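Local coordinates for conserved domain protein (Streptococcus pneumoniae, PDB 2FI0) that is of unknown function but belongs to the DUF1858 family and folds into a compact bundle of short helices with two parallel strands, at residues 17-20 with 24-27; 26-31 with 67-72; 35-40 with 44-49. One frame throughout, in Å; residues are numbered along the deposited sequence.

Contacts 1 and 3 are local, each between segments four residues apart, whereas contact 2 brings together segments 36 residues apart; no ligand or active site is known to mark any of them. Contact 1 and contact 2 share helix 26-29, and their centres lie about 10 Å apart. They merge in one apolar interior: V25 CG2 of the first is 3.6 Å from L70 CD2 of the second, and V19 CG2 lies 3.9 Å from L29 CD1. Contact 3, centred about 11 Å from contact 1, touches helix 26-29 at L26, whose CD1 lies 3.7 Å from L37 O. Contacts 2 and 3 are farther apart, about 16 Å between centres, but V30 packs on K35 and A38.

Contact 1 of 3, residues 17-20 with 24-27; sequences EVVD and EVLE
The corner between two consecutive short helices is filled here by V18 and V19 of helix 15-21 and by V25 and L26 of residues 24-27, which run into helix 26-29. The backbones come closest at V19 and L26, whose CA atoms are 6.1 Å apart. The interface is wholly apolar and has three carbon contacts. CG1 of V18 touches CG1 of V25, methyl against methyl at 4.1 Å, with the two side chains roughly perpendicular. The V18 methyl that does this is the one anti to the backbone N (chi1 175°), whereas CG1 of V25 lies between its own backbone N and carbonyl carbon, on a CB that is directed toward helix 15-21. V19 uses both of its branches: CG2 meets the same V25 methyl at 4.4 Å, and CG1 rests on L26 CB at 4.2 Å. Valine suits these places because its methyls branch at CB, close to the backbone, as segments so near each other require. L26 needs only the base of its side chain here, and its side chain also touches R43 of helix 40-43. The whole forms the buried corner where the chain passes from helix 15-21 to helix 26-29, with I9 of strand 8-10 packing on both V18 and V25.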
# COMPACT_ATOMS: atom_id res chain seq x y z
N GLU A 17 -0.28 8.35 2.36
CA GLU A 17 1.12 8.79 2.37
C GLU A 17 1.98 7.94 1.43
O GLU A 17 2.89 8.43 0.76
CB GLU A 17 1.71 8.72 3.78
CG GLU A 17 1.16 9.73 4.73
CD GLU A 17 1.83 9.69 6.10
OE1 GLU A 17 3.02 9.29 6.18
OE2 GLU A 17 1.16 10.07 7.09
N VAL A 18 1.69 6.65 1.40
CA VAL A 18 2.35 5.75 0.47
C VAL A 18 2.09 6.22 -0.97
O VAL A 18 3.01 6.37 -1.75
CB VAL A 18 1.92 4.28 0.66
CG1 VAL A 18 2.55 3.41 -0.39
CG2 VAL A 18 2.31 3.78 2.05
N VAL A 19 0.82 6.47 -1.30
CA VAL A 19 0.43 6.74 -2.68
C VAL A 19 0.93 8.12 -3.14
O VAL A 19 1.33 8.27 -4.29
CB VAL A 19 -1.10 6.59 -2.87
CG1 VAL A 19 -1.55 7.07 -4.27
CG2 VAL A 19 -1.50 5.15 -2.66
N ASP A 20 0.92 9.09 -2.23
CA ASP A 20 1.49 10.41 -2.48
C ASP A 20 2.97 10.32 -2.86
O ASP A 20 3.42 10.99 -3.78
CB ASP A 20 1.34 11.32 -1.25
CG ASP A 20 -0.10 11.79 -1.05
OD1 ASP A 20 -0.91 11.74 -2.00
OD2 ASP A 20 -0.41 12.23 0.08
N GLU A 24 2.70 5.64 -8.83
CA GLU A 24 2.70 4.40 -9.63
C GLU A 24 2.26 3.14 -8.86
O GLU A 24 1.88 2.14 -9.48
CB GLU A 24 4.10 4.10 -10.21
CG GLU A 24 5.14 5.23 -10.12
CD GLU A 24 5.73 5.41 -8.71
OE1 GLU A 24 5.91 6.60 -8.31
OE2 GLU A 24 6.01 4.39 -8.01
N VAL A 25 2.34 3.17 -7.54
CA VAL A 25 1.97 1.99 -6.76
C VAL A 25 0.45 1.82 -6.65
O VAL A 25 -0.02 0.74 -6.32
CB VAL A 25 2.62 1.99 -5.35
CG1 VAL A 25 1.82 2.82 -4.36
CG2 VAL A 25 2.81 0.55 -4.83
N LEU A 26 -0.33 2.87 -6.94
CA LEU A 26 -1.79 2.80 -6.82
C LEU A 26 -2.39 1.68 -7.69
O LEU A 26 -3.25 0.93 -7.23
CB LEU A 26 -2.44 4.15 -7.16
CG LEU A 26 -3.96 4.25 -7.02
CD1 LEU A 26 -4.40 3.89 -5.60
CD2 LEU A 26 -4.45 5.64 -7.39
N GLU A 27 -1.92 1.57 -8.92
CA GLU A 27 -2.36 0.53 -9.86
C GLU A 27 -2.16 -0.89 -9.30
O GLU A 27 -2.93 -1.82 -9.61
CB GLU A 27 -1.59 0.67 -11.17
CG GLU A 27 -1.93 -0.36 -12.24
CD GLU A 27 -1.07 -0.22 -13.50
OE1 GLU A 27 0.15 0.02 -13.37
OE2 GLU A 27 -1.63 -0.37 -14.61

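Contact 2 of 3, residues 26-31 with 67-72; sequences LEILVE and VRTLEA
I28 and T69 bring helix 26-29 against helix 63-72, segments far apart in sequence, and the contact between them is almost entirely one of methyl groups. The apolar part centres on I28. Its CG2 branch lies 3.7 Å from CG2 of T69, the shortest approach between the segments, and the two side chains lie alongside each other, running in opposite senses. Both residues have CB directed toward the partner helix, and in each the methyl anti to the backbone N is the one that touches. The closest CA atoms, those of I28 and L70, are 7.7 Å apart. The same I28 methyl also lies 4.3 Å from CD2 of L70. That leucine methyl is shared, because L29 CD2 reaches it from a neighbouring position on helix 26-29 at 4.5 Å. The longer leucines thus close the deeper, buried side of the contact, while the beta-branched isoleucine and threonine meet nearer the surface.

The polar part belongs to each segment separately. T69 is two-sided: its OG1, beside the backbone N, hydrogen-bonds to K65 O one turn earlier in its own helix, while the methyl faces I28. Threonine therefore suits a partly exposed helix face, with its hydroxyl satisfied by the helix backbone and its methyl given to packing. T69 O is bonded in addition by N73 ND2. Within residues 26-31, V30 N bonds to L26 O at 3.0 Å.

Around the contact, I28 also touches N73 and Y75 in the segment leading to strand 76-78. T69 reaches L32, and L70 packs on V25. L29 extends to V15 and V19, which joins the pair of helices to helix 15-21.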
# COMPACT_ATOMS: atom_id res chain seq x y z
N LEU A 26 -0.33 2.87 -6.94
CA LEU A 26 -1.79 2.80 -6.82
C LEU A 26 -2.39 1.68 -7.69
O LEU A 26 -3.25 0.93 -7.23
CB LEU A 26 -2.44 4.15 -7.16
CG LEU A 26 -3.96 4.25 -7.02
CD1 LEU A 26 -4.40 3.89 -5.60
CD2 LEU A 26 -4.45 5.64 -7.39
N GLU A 27 -1.92 1.57 -8.92
CA GLU A 27 -2.36 0.53 -9.86
C GLU A 27 -2.16 -0.89 -9.30
O GLU A 27 -2.93 -1.82 -9.61
CB GLU A 27 -1.59 0.67 -11.17
CG GLU A 27 -1.93 -0.36 -12.24
CD GLU A 27 -1.07 -0.22 -13.50
OE1 GLU A 27 0.15 0.02 -13.37
OE2 GLU A 27 -1.63 -0.37 -14.61
N ILE A 28 -1.13 -1.06 -8.48
CA ILE A 28 -0.86 -2.33 -7.83
C ILE A 28 -1.82 -2.54 -6.67
O ILE A 28 -2.42 -3.60 -6.55
CB ILE A 28 0.60 -2.41 -7.34
CG1 ILE A 28 1.56 -2.35 -8.53
CG2 ILE A 28 0.80 -3.70 -6.55
CD1 ILE A 28 2.98 -2.01 -8.17
N LEU A 29 -1.95 -1.52 -5.82
CA LEU A 29 -2.78 -1.62 -4.62
C LEU A 29 -4.26 -1.91 -4.91
O LEU A 29 -4.90 -2.63 -4.14
CB LEU A 29 -2.66 -0.34 -3.78
CG LEU A 29 -1.26 -0.02 -3.23
CD1 LEU A 29 -1.32 1.22 -2.32
CD2 LEU A 29 -0.65 -1.19 -2.48
N VAL A 30 -4.81 -1.37 -6.01
CA VAL A 30 -6.22 -1.60 -6.34
C VAL A 30 -6.49 -3.05 -6.73
O VAL A 30 -7.64 -3.51 -6.66
CB VAL A 30 -6.77 -0.63 -7.45
CG1 VAL A 30 -6.57 0.83 -7.05
CG2 VAL A 30 -6.16 -0.94 -8.83
N GLU A 31 -5.44 -3.76 -7.14
CA GLU A 31 -5.52 -5.19 -7.39
C GLU A 31 -5.28 -6.02 -6.12
O GLU A 31 -5.33 -7.24 -6.18
CB GLU A 31 -4.53 -5.60 -8.49
CG GLU A 31 -4.81 -4.96 -9.85
CD GLU A 31 -6.15 -5.39 -10.44
OE1 GLU A 31 -6.82 -4.56 -11.11
OE2 GLU A 31 -6.54 -6.56 -10.24
N VAL A 67 3.26 -8.25 0.23
CA VAL A 67 4.71 -8.12 0.21
C VAL A 67 5.31 -8.73 -1.07
O VAL A 67 6.11 -8.10 -1.73
CB VAL A 67 5.36 -8.70 1.48
CG1 VAL A 67 6.89 -8.67 1.38
CG2 VAL A 67 4.91 -7.89 2.70
N ARG A 68 4.86 -9.93 -1.43
CA ARG A 68 5.32 -10.59 -2.67
C ARG A 68 5.05 -9.73 -3.90
O ARG A 68 5.90 -9.57 -4.77
CB ARG A 68 4.57 -11.90 -2.89
CG ARG A 68 5.02 -13.05 -2.05
CD ARG A 68 4.17 -14.30 -2.37
NE ARG A 68 5.14 -15.33 -2.63
CZ ARG A 68 5.30 -16.00 -3.76
NH1 ARG A 68 4.49 -15.90 -4.80
NH2 ARG A 68 6.28 -16.85 -3.78
N THR A 69 3.84 -9.22 -3.98
CA THR A 69 3.41 -8.42 -5.12
C THR A 69 4.23 -7.14 -5.23
O THR A 69 4.72 -6.79 -6.31
CB THR A 69 1.91 -8.07 -5.03
OG1 THR A 69 1.16 -9.28 -4.87
CG2 THR A 69 1.44 -7.35 -6.28
N LEU A 70 4.42 -6.46 -4.11
CA LEU A 70 5.21 -5.25 -4.10
C LEU A 70 6.66 -5.51 -4.48
O LEU A 70 7.21 -4.79 -5.31
CB LEU A 70 5.11 -4.55 -2.74
CG LEU A 70 3.77 -3.87 -2.42
CD1 LEU A 70 3.75 -3.38 -0.96
CD2 LEU A 70 3.48 -2.73 -3.38
N GLU A 71 7.28 -6.54 -3.91
CA GLU A 71 8.64 -6.93 -4.30
C GLU A 71 8.74 -7.29 -5.78
O GLU A 71 9.67 -6.87 -6.44
CB GLU A 71 9.16 -8.06 -3.43
CG GLU A 71 9.32 -7.65 -1.97
CD GLU A 71 9.96 -8.74 -1.12
OE1 GLU A 71 9.78 -9.94 -1.40
OE2 GLU A 71 10.64 -8.37 -0.14
N ALA A 72 7.77 -8.03 -6.31
CA ALA A 72 7.72 -8.39 -7.74
C ALA A 72 7.60 -7.19 -8.69
O ALA A 72 7.87 -7.32 -9.86
CB ALA A 72 6.57 -9.34 -8.00

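Contact 3 of 3, residues 35-40 with 44-49; sequences KPLANP and NTVGRK
L37, at the end of a short 3-10 segment, packs on V46 and G47 across the one-turn helix 40-43, which N39 caps at its N-terminus and which residues 35-40 and 44-49 bracket in sequence. From CB the L37 side chain runs to a CG placed anti to the carbonyl carbon (chi1 -49°), and there it forks. CD1 lies against the backbone of G47, 3.9 Å from its CA. Glycine suits that place because a CB here would be directed toward residues 35-40 and come tight against this leucine methyl; the backbone of G47 also hydrogen-bonds with A16 of helix 15-21. CD2 turns to CG1 of V46, the valine side chain standing nearly square to that of the leucine. The modelled separation of these methyls, 3.2 Å, is shorter than normal van der Waals contact, and its exact value is doubtful. The same leucine also touches V15, so its buried end ties the turn to helix 15-21, while L37 O is hydrogen-bonded by R43 NH1.

The second half of the contact lies at the two ends of helix 40-43. N39 takes the N-cap position, and its OD1 accepts a weak hydrogen bond from L41 N. P40 follows in the first turn, where proline fits because backbone nitrogens there have no preceding helical carbonyl to bond, and its ring holds phi near a helical value. At the far end N44 is the first residue to leave helical backbone angles. One backbone bond joins the two segments, N44 N to P40 O at 2.8 Å, with an angle of 147° at the hydrogen. Next to it N44 OD1 lies 3.2 Å from the same P40 O, an acceptor beside an acceptor and not a hydrogen bond.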
# COMPACT_ATOMS: atom_id res chain seq x y z
N LYS A 35 -9.09 -1.11 -3.89
CA LYS A 35 -9.60 -0.51 -5.12
C LYS A 35 -10.56 0.67 -4.89
O LYS A 35 -10.65 1.55 -5.76
CB LYS A 35 -10.16 -1.58 -6.07
CG LYS A 35 -11.64 -1.91 -6.00
CD LYS A 35 -12.36 -1.44 -7.27
CE LYS A 35 -11.90 -2.23 -8.51
NZ LYS A 35 -12.78 -1.93 -9.70
N PRO A 36 -11.27 0.71 -3.74
CA PRO A 36 -12.00 1.95 -3.44
C PRO A 36 -11.07 3.16 -3.30
O PRO A 36 -11.51 4.29 -3.45
CB PRO A 36 -12.69 1.65 -2.10
CG PRO A 36 -12.72 0.17 -1.99
CD PRO A 36 -11.50 -0.31 -2.69
N LEU A 37 -9.80 2.93 -3.03
CA LEU A 37 -8.88 4.05 -2.88
C LEU A 37 -8.32 4.55 -4.22
O LEU A 37 -7.46 5.41 -4.24
CB LEU A 37 -7.74 3.70 -1.91
CG LEU A 37 -8.16 3.06 -0.57
CD1 LEU A 37 -7.09 3.31 0.49
CD2 LEU A 37 -9.48 3.57 -0.06
N ALA A 38 -8.80 3.99 -5.34
CA ALA A 38 -8.46 4.52 -6.67
C ALA A 38 -8.91 5.97 -6.78
O ALA A 38 -8.21 6.82 -7.33
CB ALA A 38 -9.11 3.69 -7.79
N ASN A 39 -10.12 6.23 -6.28
CA ASN A 39 -10.68 7.57 -6.24
C ASN A 39 -9.99 8.41 -5.14
O ASN A 39 -9.93 7.98 -3.98
CB ASN A 39 -12.19 7.50 -6.00
CG ASN A 39 -12.87 8.86 -6.14
OD1 ASN A 39 -12.87 9.66 -5.21
ND2 ASN A 39 -13.46 9.11 -7.31
N PRO A 40 -9.45 9.60 -5.52
CA PRO A 40 -8.75 10.48 -4.58
C PRO A 40 -9.55 10.84 -3.33
O PRO A 40 -8.98 10.89 -2.25
CB PRO A 40 -8.48 11.73 -5.41
CG PRO A 40 -8.50 11.28 -6.80
CD PRO A 40 -9.45 10.15 -6.88
N ASN A 44 -8.15 9.85 0.18
CA ASN A 44 -7.77 10.91 1.11
C ASN A 44 -8.72 11.07 2.30
O ASN A 44 -8.59 12.02 3.08
CB ASN A 44 -7.56 12.22 0.35
CG ASN A 44 -6.37 12.16 -0.60
OD1 ASN A 44 -6.41 12.72 -1.69
ND2 ASN A 44 -5.30 11.48 -0.18
N THR A 45 -9.67 10.13 2.43
CA THR A 45 -10.51 10.02 3.62
C THR A 45 -10.15 8.72 4.38
O THR A 45 -9.40 8.76 5.36
CB THR A 45 -12.03 10.08 3.28
OG1 THR A 45 -12.35 9.10 2.28
CG2 THR A 45 -12.42 11.46 2.78
N VAL A 46 -10.66 7.58 3.90
CA VAL A 46 -10.33 6.29 4.54
C VAL A 46 -8.83 5.99 4.53
O VAL A 46 -8.29 5.48 5.52
CB VAL A 46 -11.14 5.08 3.96
CG1 VAL A 46 -10.98 4.95 2.45
CG2 VAL A 46 -10.72 3.76 4.62
N GLY A 47 -8.16 6.31 3.42
CA GLY A 47 -6.72 6.06 3.24
C GLY A 47 -5.79 6.88 4.14
O GLY A 47 -4.61 6.54 4.28
N ARG A 48 -6.30 7.94 4.75
CA ARG A 48 -5.51 8.68 5.75
C ARG A 48 -5.61 8.04 7.16
O ARG A 48 -4.81 8.32 8.05
CB ARG A 48 -5.84 10.19 5.73
CG ARG A 48 -4.75 11.05 5.03
CD ARG A 48 -5.20 11.85 3.80
NE ARG A 48 -5.51 13.25 4.14
CZ ARG A 48 -5.48 14.31 3.32
NH1 ARG A 48 -5.17 14.20 2.03
NH2 ARG A 48 -5.78 15.51 3.80
N LYS A 49 -6.59 7.15 7.34
CA LYS A 49 -6.79 6.46 8.61
C LYS A 49 -6.20 5.05 8.64
O LYS A 49 -5.94 4.50 9.72
CB LYS A 49 -8.28 6.36 8.91
CG LYS A 49 -9.00 7.67 9.05
CD LYS A 49 -10.51 7.45 8.94
CE LYS A 49 -11.30 8.63 9.48
NZ LYS A 49 -12.77 8.50 9.20